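Side-chain contacts in tryptophanyl-tRNA synthetase (Aeropyrum pernix, PDB 3A04), which catalyses the ATP-dependent attachment of L-tryptophan to its cognate tRNA(Trp), releasing AMP and diphosphate: residues V104-A109 and L139-K144; E131-M136 and W364-P369; T265-D270 and R276-R281; K321-S326 and G330-G335. One frame throughout, in Å; residues are numbered along the deposited sequence.

Overall arrangement
The four contacts run from the catalytic domain to the iron/sulfur site. Contacts 1 and 2, their centres about 8 Å apart, share helix 121-139 and their segments alternate along the chain: contact 1 sets strand 103-108 against the loop leaving that helix, contact 2 the tail behind helix 334-364 against its flank. Contact 3, its centre about 24 Å from both, joins the loop after 'KMSKS' to helix 272-280, and Leu268 touches Leu139 and Asn135. Contact 4, its centre about 21 Å from that of contact 3, lies where helix 317-328 meets the start of helix 334-364. Contacts 3 and 4 are nested inside contact 2, and helix 334-364 links the cluster end to the nucleotide-binding fold.

Contact 1 (V104-A109 and L139-K144); sequences VFVAIA and LGLDPK
Leu141 spreads its two methyls over valines two positions apart on one side of strand 103-108. CD2 meets Val106 CG2 tip to tip at 4.0 Å, while CD1 lies 4.3 Å from Val104 CG1. The first torsion of Leu141 is -148°, about 30° from the staggered position, with both methyls facing the strand. Val106 presents the methyl that stands beside its own backbone N. All three side chains are buried, and Met136, Ile95 and Gln98 close in on Leu141 from helices 121-139 and 85-99. Only 97 Å² is hidden between the two segments, because the rest of 139-144 peels off toward solvent. Gly140, exposed, ends helix 121-139 in a Schellman motif; its backbone angles would press a CB against the carbonyl O of Leu139. Beyond Leu141, Asp142 OD1 accepts the backbone N of Lys144 at 2.7 Å, an Asx turn in which the donor comes from the anti side, 34° out of the carboxylate plane; Lys144 is exposed. The valines sit on a strand that pairs in parallel with strand 147-150. The loop leads from helix 121-139 to strand 147-150 and completes a beta-alpha-beta crossover of the Rossmann-type nucleotide-binding fold of class I aminoacyl-tRNA synthetases.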
loop_
_atom_site.group_PDB
_atom_site.type_symbol
_atom_site.label_atom_id
_atom_site.label_comp_id
_atom_site.label_asym_id
_atom_site.label_seq_id
_atom_site.Cartn_x
_atom_site.Cartn_y
_atom_site.Cartn_z
ATOM N N VAL A 104 21.992 -10.431 -6.293
ATOM C CA VAL A 104 20.881 -11.140 -5.682
ATOM C C VAL A 104 20.125 -10.218 -4.716
ATOM O O VAL A 104 20.733 -9.532 -3.871
ATOM C CB VAL A 104 21.396 -12.388 -4.827
ATOM C CG1 VAL A 104 20.241 -13.167 -4.221
ATOM C CG2 VAL A 104 22.260 -13.328 -5.744
ATOM N N PHE A 105 18.792 -10.240 -4.849
ATOM C CA PHE A 105 17.903 -9.543 -3.955
ATOM C C PHE A 105 17.057 -10.600 -3.298
ATOM O O PHE A 105 16.476 -11.455 -3.969
ATOM C CB PHE A 105 16.953 -8.591 -4.741
ATOM C CG PHE A 105 17.663 -7.372 -5.324
ATOM C CD1 PHE A 105 18.270 -7.418 -6.548
ATOM C CD2 PHE A 105 17.741 -6.170 -4.558
ATOM C CE1 PHE A 105 18.899 -6.262 -7.085
ATOM C CE2 PHE A 105 18.376 -5.000 -5.074
ATOM C CZ PHE A 105 18.948 -5.078 -6.360
ATOM N N VAL A 106 16.922 -10.487 -1.985
ATOM C CA VAL A 106 16.077 -11.397 -1.229
ATOM C C VAL A 106 15.061 -10.589 -0.443
ATOM O O VAL A 106 15.419 -9.818 0.464
ATOM C CB VAL A 106 16.910 -12.262 -0.239
ATOM C CG1 VAL A 106 15.913 -13.159 0.559
ATOM C CG2 VAL A 106 17.873 -13.200 -1.048
ATOM N N ALA A 107 13.785 -10.753 -0.783
ATOM C CA ALA A 107 12.757 -10.026 -0.055
ATOM C C ALA A 107 12.250 -10.920 1.092
ATOM O O ALA A 107 11.990 -12.115 0.888
ATOM C CB ALA A 107 11.571 -9.698 -0.999
ATOM N N ILE A 108 12.100 -10.325 2.272
ATOM C CA ILE A 108 11.362 -10.909 3.368
ATOM C C ILE A 108 9.954 -10.398 3.393
ATOM O O ILE A 108 9.698 -9.190 3.616
ATOM C CB ILE A 108 12.087 -10.613 4.711
ATOM C CG1 ILE A 108 13.570 -11.023 4.640
ATOM C CG2 ILE A 108 11.260 -11.157 5.905
ATOM C CD1 ILE A 108 13.869 -12.635 4.568
ATOM N N ALA A 109 9.001 -11.321 3.200
ATOM C CA ALA A 109 7.568 -10.981 3.178
ATOM C C ALA A 109 6.914 -10.744 4.487
ATOM O O ALA A 109 5.898 -11.359 4.762
ATOM C CB ALA A 109 6.782 -12.090 2.312
ATOM N N LEU A 139 24.388 -21.437 3.912
ATOM C CA LEU A 139 24.410 -22.155 2.645
ATOM C C LEU A 139 25.407 -21.664 1.649
ATOM O O LEU A 139 25.743 -22.405 0.747
ATOM C CB LEU A 139 23.011 -22.194 1.958
ATOM C CG LEU A 139 21.937 -23.155 2.461
ATOM C CD1 LEU A 139 20.578 -22.880 1.754
ATOM C CD2 LEU A 139 22.317 -24.738 2.329
ATOM N N GLY A 140 25.805 -20.393 1.724
ATOM C CA GLY A 140 26.841 -19.868 0.878
ATOM C C GLY A 140 26.449 -18.582 0.156
ATOM O O GLY A 140 27.177 -18.119 -0.706
ATOM N N LEU A 141 25.259 -18.057 0.456
ATOM C CA LEU A 141 24.848 -16.768 -0.111
ATOM C C LEU A 141 25.749 -15.685 0.506
ATOM O O LEU A 141 26.040 -15.724 1.699
ATOM C CB LEU A 141 23.350 -16.495 0.153
ATOM C CG LEU A 141 22.553 -15.692 -0.882
ATOM C CD1 LEU A 141 22.728 -16.130 -2.386
ATOM C CD2 LEU A 141 21.003 -15.588 -0.481
ATOM N N ASP A 142 26.306 -14.821 -0.304
ATOM C CA ASP A 142 27.316 -13.879 0.176
ATOM C C ASP A 142 26.724 -12.769 1.080
ATOM O O ASP A 142 25.852 -12.006 0.616
ATOM C CB ASP A 142 27.937 -13.263 -1.054
ATOM C CG ASP A 142 29.066 -12.202 -0.727
ATOM O OD1 ASP A 142 29.133 -11.638 0.365
ATOM O OD2 ASP A 142 29.794 -11.858 -1.663
ATOM N N PRO A 143 27.182 -12.649 2.342
ATOM C CA PRO A 143 26.586 -11.613 3.239
ATOM C C PRO A 143 26.826 -10.177 2.795
ATOM O O PRO A 143 26.057 -9.326 3.180
ATOM C CB PRO A 143 27.291 -11.839 4.586
ATOM C CG PRO A 143 28.631 -12.485 4.219
ATOM C CD PRO A 143 28.321 -13.348 2.976
ATOM N N LYS A 144 27.888 -9.920 2.043
ATOM C CA LYS A 144 28.274 -8.575 1.651
ATOM C C LYS A 144 27.431 -8.135 0.452
ATOM O O LYS A 144 26.844 -7.031 0.489
ATOM C CB LYS A 144 29.767 -8.495 1.258
ATOM C CG LYS A 144 30.315 -7.047 1.066
ATOM C CD LYS A 144 31.654 -7.006 0.275
ATOM C CE LYS A 144 32.210 -5.569 0.161
ATOM N NZ LYS A 144 31.323 -4.595 -0.625
#

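Contact 2 (E131-M136 and W364-P369); sequences EYIANM and WKLVEP
Helix 121-139 of the class I nucleotide-binding fold meets the C-terminal tail at Ile133, which touches Leu366 and Val367; Leu366 also rests on Ile137. The two branches of Ile133 divide the work. CG2, anti to the backbone N, comes within 4.2 Å of Leu366 CD1, the two side chains sliding past each other in opposite directions. The other branch runs out nearly straight (chi2 163°) and ends in CD1, which meets Val367 CG1 tip to tip at 3.8 Å. Neighbouring parts enlarge this apolar patch: Phe148 of strand 147-150 touches both Ile133 and Val367, and Pro143 lies against Leu366.

The helix is irregular here, with a wider pi-type turn at 131-133. Asn135 N stands 3.8 Å from Glu131 O, too far for the usual helical bond, and the Asn135 side chain serves that oxygen instead: ND2 donates to Glu131 O at 2.8 Å, nearly straight at 166°, with the acceptor close to the amide plane. Asn135 OD1 takes His352 NE2 of helix 334-364, so both ends of the amide are engaged and its rotation is fixed. Elsewhere on this turn, Glu131 OE2 accepts Phe83 N and Tyr132 OH bonds to Ser80 O, both in the 'HIGH' region.

Between Ile133, Leu366 and Val367 the contacts are all methyl to methyl. Leu366 and Val367 are therefore probably held to Ile133 by shape and the exclusion of water, while directional bonds are made nearby, as between Trp364 NE1 and Glu130 OE2.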
loop_
_atom_site.group_PDB
_atom_site.type_symbol
_atom_site.label_atom_id
_atom_site.label_comp_id
_atom_site.label_asym_id
_atom_site.label_seq_id
_atom_site.Cartn_x
_atom_site.Cartn_y
_atom_site.Cartn_z
ATOM N N GLU A 131 16.192 -17.682 11.215
ATOM C CA GLU A 131 15.813 -18.863 10.487
ATOM C C GLU A 131 16.038 -18.710 8.959
ATOM O O GLU A 131 16.499 -19.641 8.320
ATOM C CB GLU A 131 14.380 -19.163 10.771
ATOM C CG GLU A 131 13.852 -20.544 10.474
ATOM C CD GLU A 131 14.710 -21.722 11.080
ATOM O OE1 GLU A 131 15.320 -21.645 12.213
ATOM O OE2 GLU A 131 14.720 -22.740 10.356
ATOM N N TYR A 132 15.735 -17.574 8.359
ATOM C CA TYR A 132 15.857 -17.500 6.937
ATOM C C TYR A 132 17.210 -16.913 6.562
ATOM O O TYR A 132 18.001 -17.592 5.893
ATOM C CB TYR A 132 14.651 -16.738 6.311
ATOM C CG TYR A 132 13.445 -17.673 6.333
ATOM C CD1 TYR A 132 12.725 -17.918 7.516
ATOM C CD2 TYR A 132 13.157 -18.425 5.251
ATOM C CE1 TYR A 132 11.659 -18.827 7.542
ATOM C CE2 TYR A 132 12.092 -19.315 5.272
ATOM C CZ TYR A 132 11.392 -19.529 6.406
ATOM O OH TYR A 132 10.350 -20.387 6.338
ATOM N N ILE A 133 17.469 -15.634 6.920
ATOM C CA ILE A 133 18.716 -15.041 6.435
ATOM C C ILE A 133 19.945 -15.871 6.917
ATOM O O ILE A 133 20.887 -16.096 6.144
ATOM C CB ILE A 133 18.841 -13.549 6.809
ATOM C CG1 ILE A 133 17.719 -12.763 6.058
ATOM C CG2 ILE A 133 20.233 -12.992 6.435
ATOM C CD1 ILE A 133 17.436 -11.332 6.631
ATOM N N ALA A 134 19.938 -16.252 8.192
ATOM C CA ALA A 134 21.112 -16.955 8.717
ATOM C C ALA A 134 21.301 -18.284 7.992
ATOM O O ALA A 134 22.407 -18.593 7.637
ATOM C CB ALA A 134 21.032 -17.133 10.234
ATOM N N ASN A 135 20.230 -19.030 7.704
ATOM C CA ASN A 135 20.419 -20.279 6.912
ATOM C C ASN A 135 20.886 -20.027 5.492
ATOM O O ASN A 135 21.679 -20.760 4.930
ATOM C CB ASN A 135 19.151 -21.108 6.913
ATOM C CG ASN A 135 19.078 -22.002 8.138
ATOM O OD1 ASN A 135 19.943 -22.828 8.327
ATOM N ND2 ASN A 135 18.083 -21.818 8.964
ATOM N N MET A 136 20.413 -18.949 4.881
ATOM C CA MET A 136 20.894 -18.614 3.546
ATOM C C MET A 136 22.401 -18.293 3.506
ATOM O O MET A 136 23.131 -18.715 2.628
ATOM C CB MET A 136 20.124 -17.390 3.058
ATOM C CG MET A 136 18.725 -17.840 2.630
ATOM S SD MET A 136 17.913 -16.331 1.916
ATOM C CE MET A 136 16.511 -16.271 2.966
ATOM N N TRP A 364 21.987 -10.353 11.806
ATOM C CA TRP A 364 21.412 -9.155 12.427
ATOM C C TRP A 364 22.073 -7.871 11.956
ATOM O O TRP A 364 21.476 -6.828 12.073
ATOM C CB TRP A 364 21.389 -9.190 13.960
ATOM C CG TRP A 364 20.351 -10.103 14.528
ATOM C CD1 TRP A 364 20.577 -11.344 15.022
ATOM C CD2 TRP A 364 18.925 -9.864 14.662
ATOM N NE1 TRP A 364 19.405 -11.898 15.469
ATOM C CE2 TRP A 364 18.381 -11.003 15.283
ATOM C CE3 TRP A 364 18.069 -8.776 14.356
ATOM C CZ2 TRP A 364 17.014 -11.140 15.561
ATOM C CZ3 TRP A 364 16.675 -8.920 14.632
ATOM C CH2 TRP A 364 16.180 -10.085 15.226
ATOM N N LYS A 365 23.273 -7.961 11.374
ATOM C CA LYS A 365 23.937 -6.796 10.797
ATOM C C LYS A 365 23.683 -6.572 9.305
ATOM O O LYS A 365 24.082 -5.564 8.750
ATOM C CB LYS A 365 25.435 -6.929 11.044
ATOM C CG LYS A 365 25.787 -7.208 12.492
ATOM C CD LYS A 365 27.307 -6.964 12.719
ATOM C CE LYS A 365 27.833 -7.663 13.993
ATOM N NZ LYS A 365 29.136 -8.397 13.778
ATOM N N LEU A 366 23.012 -7.494 8.628
ATOM C CA LEU A 366 22.770 -7.346 7.187
ATOM C C LEU A 366 21.432 -6.645 6.855
ATOM O O LEU A 366 21.109 -6.389 5.663
ATOM C CB LEU A 366 22.790 -8.707 6.495
ATOM C CG LEU A 366 23.980 -9.605 6.837
ATOM C CD1 LEU A 366 23.799 -10.906 6.037
ATOM C CD2 LEU A 366 25.287 -8.903 6.479
ATOM N N VAL A 367 20.660 -6.340 7.886
ATOM C CA VAL A 367 19.347 -5.726 7.685
ATOM C C VAL A 367 19.043 -4.681 8.737
ATOM O O VAL A 367 19.628 -4.705 9.804
ATOM C CB VAL A 367 18.229 -6.753 7.691
ATOM C CG1 VAL A 367 18.323 -7.623 6.435
ATOM C CG2 VAL A 367 18.256 -7.594 8.958
ATOM N N GLU A 368 18.146 -3.754 8.407
ATOM C CA GLU A 368 17.618 -2.829 9.401
ATOM C C GLU A 368 16.217 -3.308 9.702
ATOM O O GLU A 368 15.309 -3.223 8.851
ATOM C CB GLU A 368 17.586 -1.370 8.883
ATOM C CG GLU A 368 17.152 -0.366 10.006
ATOM C CD GLU A 368 16.905 1.106 9.466
ATOM O OE1 GLU A 368 17.899 1.826 9.199
ATOM O OE2 GLU A 368 15.709 1.514 9.339
ATOM N N PRO A 369 16.022 -3.828 10.882
ATOM C CA PRO A 369 14.657 -4.270 11.147
ATOM C C PRO A 369 13.694 -3.050 11.239
ATOM O O PRO A 369 14.106 -1.981 11.633
ATOM C CB PRO A 369 14.756 -4.947 12.509
ATOM C CG PRO A 369 16.263 -5.101 12.767
ATOM C CD PRO A 369 16.983 -4.149 11.952
#

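Contact 3 (T265-D270 and R276-R281); sequences TIFLTD and RNKLFR
Lys278 and Asp270 cross at about a right angle, the lysine chain extended beyond CG so that its ammonium group arrives beside the carboxylate. NZ forms a salt bridge with Asp270 OD2 at 2.8 Å, on the syn side and 23° out of the carboxylate plane. From the opposite face of that plane Phe267 N donates to the same oxygen at 2.9 Å, so OD2 is gripped by two donors. A second bond from NZ, 3.0 Å long, reaches Thr265 O in the carbonyl plane; a weak one goes to Pro262 O. Backbone Asp270 N to Phe267 O closes a type I beta turn, braced by the bond from Phe267 N to the carboxylate. It lies in the loop following the 'KMSKS' region, a class I signature; Thr265 OG1 is bonded to Ser258 O of that region. Replacing Lys278 by a methionine would probably leave the buried Asp270 charge without its mate and Thr265 O short of a donor. The Phe267 ring meets NZ obliquely, CD2 at 3.4 Å, and carries Thr265 O over the centre of one face. Ile266 slides past Lys278 in the opposite direction, its CD1 resting 3.7 Å from Lys278 CB.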
loop_
_atom_site.group_PDB
_atom_site.type_symbol
_atom_site.label_atom_id
_atom_site.label_comp_id
_atom_site.label_asym_id
_atom_site.label_seq_id
_atom_site.Cartn_x
_atom_site.Cartn_y
_atom_site.Cartn_z
ATOM N N THR A 265 9.411 -33.147 5.844
ATOM C CA THR A 265 10.422 -32.166 5.502
ATOM C C THR A 265 11.591 -32.269 6.505
ATOM O O THR A 265 11.379 -32.092 7.703
ATOM C CB THR A 265 9.814 -30.685 5.537
ATOM O OG1 THR A 265 9.168 -30.486 6.802
ATOM C CG2 THR A 265 8.643 -30.587 4.553
ATOM N N ILE A 266 12.795 -32.437 5.997
ATOM C CA ILE A 266 14.010 -32.194 6.791
ATOM C C ILE A 266 14.316 -30.716 6.970
ATOM O O ILE A 266 14.478 -29.987 5.989
ATOM C CB ILE A 266 15.261 -32.762 6.121
ATOM C CG1 ILE A 266 15.014 -34.194 5.582
ATOM C CG2 ILE A 266 16.541 -32.479 7.029
ATOM C CD1 ILE A 266 14.919 -35.282 6.556
ATOM N N PHE A 267 14.396 -30.247 8.217
ATOM C CA PHE A 267 14.786 -28.871 8.435
ATOM C C PHE A 267 16.286 -28.774 8.486
ATOM O O PHE A 267 17.007 -29.695 8.996
ATOM C CB PHE A 267 14.111 -28.360 9.736
ATOM C CG PHE A 267 12.617 -28.399 9.638
ATOM C CD1 PHE A 267 11.956 -27.678 8.630
ATOM C CD2 PHE A 267 11.858 -29.159 10.511
ATOM C CE1 PHE A 267 10.554 -27.726 8.497
ATOM C CE2 PHE A 267 10.427 -29.200 10.416
ATOM C CZ PHE A 267 9.788 -28.501 9.413
ATOM N N LEU A 268 16.829 -27.677 7.992
ATOM C CA LEU A 268 18.305 -27.507 8.046
ATOM C C LEU A 268 18.876 -27.489 9.476
ATOM O O LEU A 268 20.094 -27.702 9.669
ATOM C CB LEU A 268 18.759 -26.305 7.239
ATOM C CG LEU A 268 18.967 -26.953 5.833
ATOM C CD1 LEU A 268 17.641 -27.188 5.138
ATOM C CD2 LEU A 268 19.893 -26.240 4.956
ATOM N N THR A 269 18.010 -27.207 10.435
ATOM C CA THR A 269 18.453 -27.204 11.860
ATOM C C THR A 269 18.194 -28.536 12.607
ATOM O O THR A 269 18.475 -28.636 13.813
ATOM C CB THR A 269 17.758 -26.019 12.663
ATOM O OG1 THR A 269 16.353 -26.179 12.530
ATOM C CG2 THR A 269 18.197 -24.686 12.086
ATOM N N ASP A 270 17.580 -29.518 11.923
ATOM C CA ASP A 270 17.302 -30.807 12.548
ATOM C C ASP A 270 18.618 -31.440 13.041
ATOM O O ASP A 270 19.614 -31.515 12.339
ATOM C CB ASP A 270 16.555 -31.778 11.593
ATOM C CG ASP A 270 15.097 -31.496 11.479
ATOM O OD1 ASP A 270 14.588 -30.737 12.347
ATOM O OD2 ASP A 270 14.434 -32.019 10.530
ATOM N N ARG A 276 17.811 -38.195 10.571
ATOM C CA ARG A 276 17.991 -39.582 10.110
ATOM C C ARG A 276 16.682 -40.298 10.197
ATOM O O ARG A 276 16.304 -41.003 9.295
ATOM C CB ARG A 276 19.033 -40.310 10.943
ATOM C CG ARG A 276 19.351 -41.716 10.455
ATOM C CD ARG A 276 20.757 -42.223 11.011
ATOM N NE ARG A 276 21.087 -43.546 10.411
ATOM C CZ ARG A 276 20.514 -44.691 10.811
ATOM N NH1 ARG A 276 19.575 -44.648 11.762
ATOM N NH2 ARG A 276 20.888 -45.872 10.277
ATOM N N ASN A 277 15.966 -40.124 11.285
ATOM C CA ASN A 277 14.722 -40.836 11.378
ATOM C C ASN A 277 13.690 -40.399 10.364
ATOM O O ASN A 277 12.967 -41.208 9.816
ATOM C CB ASN A 277 14.143 -40.652 12.782
ATOM C CG ASN A 277 14.912 -41.456 13.836
ATOM O OD1 ASN A 277 15.641 -42.393 13.508
ATOM N ND2 ASN A 277 14.781 -41.055 15.095
ATOM N N LYS A 278 13.603 -39.091 10.118
ATOM C CA LYS A 278 12.719 -38.634 9.048
ATOM C C LYS A 278 13.128 -39.242 7.732
ATOM O O LYS A 278 12.265 -39.655 6.926
ATOM C CB LYS A 278 12.787 -37.094 8.924
ATOM C CG LYS A 278 12.242 -36.382 10.109
ATOM C CD LYS A 278 12.213 -34.829 9.798
ATOM C CE LYS A 278 11.440 -34.076 10.885
ATOM N NZ LYS A 278 11.743 -32.592 10.681
ATOM N N LEU A 279 14.431 -39.247 7.447
ATOM C CA LEU A 279 14.849 -39.871 6.183
ATOM C C LEU A 279 14.470 -41.366 6.138
ATOM O O LEU A 279 14.044 -41.916 5.088
ATOM C CB LEU A 279 16.385 -39.740 5.994
ATOM C CG LEU A 279 16.963 -40.137 4.615
ATOM C CD1 LEU A 279 16.328 -39.308 3.500
ATOM C CD2 LEU A 279 18.442 -39.749 4.544
ATOM N N PHE A 280 14.672 -42.059 7.265
ATOM C CA PHE A 280 14.393 -43.502 7.242
ATOM C C PHE A 280 12.902 -43.867 7.161
ATOM O O PHE A 280 12.526 -44.954 6.707
ATOM C CB PHE A 280 15.100 -44.246 8.402
ATOM C CG PHE A 280 16.473 -44.745 7.999
ATOM C CD1 PHE A 280 17.543 -43.871 7.949
ATOM C CD2 PHE A 280 16.677 -46.063 7.634
ATOM C CE1 PHE A 280 18.862 -44.296 7.553
ATOM C CE2 PHE A 280 17.986 -46.521 7.237
ATOM C CZ PHE A 280 19.068 -45.619 7.219
ATOM N N ARG A 281 12.073 -42.914 7.515
ATOM C CA ARG A 281 10.652 -43.055 7.344
ATOM C C ARG A 281 10.119 -42.637 6.013
ATOM O O ARG A 281 8.918 -42.761 5.794
ATOM C CB ARG A 281 9.941 -42.252 8.449
ATOM C CG ARG A 281 10.056 -43.043 9.724
ATOM C CD ARG A 281 9.749 -42.199 10.922
ATOM N NE ARG A 281 10.239 -42.919 12.090
ATOM C CZ ARG A 281 10.499 -42.332 13.258
ATOM N NH1 ARG A 281 10.302 -41.015 13.396
ATOM N NH2 ARG A 281 10.960 -43.059 14.272
#

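Contact 4 (K321-S326 and G330-G335); sequences KHIYTS and GKILCG. With SF4 (iron/sulfur cluster), chain B.
One methyl of Ile332 is caught between protein and inorganic sulfide: CG2 lies 3.7 Å from Ser326 C and equally close to S4 of the iron/sulfur cluster. The turn that puts it there is a Schellman motif ending helix 317-328. Gly330 takes a positive phi, 81°, and Lys331 N donates back to Ser326 O at 2.8 Å, while Lys331 CB packs against Ser326 CB before the rest of the lysine leads away. Ser326 OG folds over its own helix and donates to His322 O at 2.7 Å; Ser326 N reaches that oxygen from the opposite face of the carbonyl plane, and the hydroxyl oxygen also sits above the centre of the His322 ring. Ile323 brings CD1 to 4.3 Å from Ile332 CD1 and CG2 to 4.1 Å from cluster sulfide S3. Apolar branches of both segments thus line the cluster pocket, to which Cys303, Cys327 and Cys337 also belong, and Ile332 O is held by Gln293 NE2. After Leu333, the N-cap of helix 334-364, comes the residue that joins chain to metal: Cys334 SG, anti to its own carbonyl carbon (chi1 -68°), binds the iron FE3 at 2.3 Å.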
loop_
_atom_site.group_PDB
_atom_site.type_symbol
_atom_site.label_atom_id
_atom_site.label_comp_id
_atom_site.label_asym_id
_atom_site.label_seq_id
_atom_site.Cartn_x
_atom_site.Cartn_y
_atom_site.Cartn_z
ATOM N N LYS A 321 23.302 -41.379 -10.970
ATOM C CA LYS A 321 23.033 -42.430 -12.009
ATOM C C LYS A 321 23.230 -43.870 -11.490
ATOM O O LYS A 321 22.418 -44.767 -11.731
ATOM C CB LYS A 321 23.911 -42.230 -13.266
ATOM C CG LYS A 321 23.745 -40.880 -14.002
ATOM C CD LYS A 321 24.465 -40.843 -15.416
ATOM C CE LYS A 321 26.015 -40.616 -15.359
ATOM N NZ LYS A 321 26.921 -41.867 -15.472
ATOM N N HIS A 322 24.288 -44.080 -10.714
ATOM C CA HIS A 322 24.550 -45.399 -10.176
ATOM C C HIS A 322 23.467 -45.799 -9.224
ATOM O O HIS A 322 23.041 -46.969 -9.212
ATOM C CB HIS A 322 25.898 -45.431 -9.461
ATOM C CG HIS A 322 26.238 -46.778 -8.881
ATOM N ND1 HIS A 322 26.818 -47.794 -9.627
ATOM C CD2 HIS A 322 26.101 -47.263 -7.620
ATOM C CE1 HIS A 322 27.019 -48.845 -8.846
ATOM N NE2 HIS A 322 26.597 -48.548 -7.626
ATOM N N ILE A 323 22.956 -44.852 -8.417
ATOM C CA ILE A 323 21.830 -45.238 -7.585
ATOM C C ILE A 323 20.643 -45.684 -8.445
ATOM O O ILE A 323 19.976 -46.665 -8.118
ATOM C CB ILE A 323 21.311 -44.112 -6.606
ATOM C CG1 ILE A 323 22.338 -43.793 -5.508
ATOM C CG2 ILE A 323 19.962 -44.581 -5.970
ATOM C CD1 ILE A 323 22.813 -45.018 -4.675
ATOM N N TYR A 324 20.334 -44.901 -9.485
ATOM C CA TYR A 324 19.173 -45.179 -10.322
ATOM C C TYR A 324 19.299 -46.580 -10.987
ATOM O O TYR A 324 18.371 -47.398 -10.941
ATOM C CB TYR A 324 19.060 -44.094 -11.403
ATOM C CG TYR A 324 17.898 -44.276 -12.333
ATOM C CD1 TYR A 324 16.629 -43.833 -11.961
ATOM C CD2 TYR A 324 18.054 -44.887 -13.591
ATOM C CE1 TYR A 324 15.529 -43.962 -12.789
ATOM C CE2 TYR A 324 16.945 -45.035 -14.455
ATOM C CZ TYR A 324 15.681 -44.573 -14.040
ATOM O OH TYR A 324 14.561 -44.710 -14.821
ATOM N N THR A 325 20.452 -46.790 -11.628
ATOM C CA THR A 325 20.805 -48.023 -12.340
ATOM C C THR A 325 20.681 -49.207 -11.376
ATOM O O THR A 325 19.880 -50.113 -11.604
ATOM C CB THR A 325 22.240 -47.853 -12.937
ATOM O OG1 THR A 325 22.193 -46.893 -14.014
ATOM C CG2 THR A 325 22.898 -49.188 -13.385
ATOM N N SER A 326 21.421 -49.160 -10.266
ATOM C CA SER A 326 21.389 -50.216 -9.252
ATOM C C SER A 326 20.003 -50.568 -8.746
ATOM O O SER A 326 19.633 -51.757 -8.711
ATOM C CB SER A 326 22.361 -49.931 -8.098
ATOM O OG SER A 326 23.624 -49.567 -8.634
ATOM N N GLY A 330 17.841 -54.239 -9.707
ATOM C CA GLY A 330 17.729 -55.184 -8.589
ATOM C C GLY A 330 18.934 -55.302 -7.651
ATOM O O GLY A 330 18.987 -56.209 -6.787
ATOM N N LYS A 331 19.888 -54.381 -7.765
ATOM C CA LYS A 331 21.160 -54.492 -7.004
ATOM C C LYS A 331 21.187 -53.822 -5.615
ATOM O O LYS A 331 22.201 -53.885 -4.915
ATOM C CB LYS A 331 22.357 -53.991 -7.856
ATOM C CG LYS A 331 22.732 -54.842 -9.070
ATOM C CD LYS A 331 23.176 -53.944 -10.254
ATOM C CE LYS A 331 24.033 -54.709 -11.305
ATOM N NZ LYS A 331 25.481 -54.861 -10.856
ATOM N N ILE A 332 20.096 -53.170 -5.217
ATOM C CA ILE A 332 20.120 -52.418 -3.993
ATOM C C ILE A 332 18.754 -52.438 -3.324
ATOM O O ILE A 332 17.737 -52.328 -3.996
ATOM C CB ILE A 332 20.654 -50.925 -4.238
ATOM C CG1 ILE A 332 20.975 -50.221 -2.911
ATOM C CG2 ILE A 332 19.667 -50.072 -5.087
ATOM C CD1 ILE A 332 21.495 -48.803 -3.111
ATOM N N LEU A 333 18.754 -52.584 -2.003
ATOM C CA LEU A 333 17.546 -52.516 -1.199
ATOM C C LEU A 333 17.412 -51.124 -0.556
ATOM O O LEU A 333 18.417 -50.426 -0.355
ATOM C CB LEU A 333 17.577 -53.600 -0.112
ATOM C CG LEU A 333 17.679 -55.087 -0.564
ATOM C CD1 LEU A 333 17.468 -56.026 0.639
ATOM C CD2 LEU A 333 16.731 -55.408 -1.699
ATOM N N CYS A 334 16.187 -50.760 -0.176
ATOM C CA CYS A 334 15.880 -49.431 0.355
ATOM C C CYS A 334 16.589 -49.101 1.664
ATOM O O CYS A 334 16.941 -47.951 1.922
ATOM C CB CYS A 334 14.362 -49.278 0.521
ATOM S SG CYS A 334 13.500 -49.241 -1.101
ATOM N N GLY A 335 16.789 -50.110 2.508
ATOM C CA GLY A 335 17.514 -49.907 3.743
ATOM C C GLY A 335 18.931 -49.405 3.452
ATOM O O GLY A 335 19.418 -48.471 4.105
HETATM FE FE1 SF4 B . 16.746 -46.407 -3.234
HETATM FE FE2 SF4 B . 15.329 -47.616 -5.251
HETATM FE FE3 SF4 B . 14.602 -47.973 -2.625
HETATM FE FE4 SF4 B . 14.350 -45.490 -3.747
HETATM S S1 SF4 B . 13.240 -47.497 -4.404
HETATM S S2 SF4 B . 15.181 -45.943 -1.687
HETATM S S3 SF4 B . 16.064 -45.389 -5.169
HETATM S S4 SF4 B . 16.544 -48.734 -3.656
#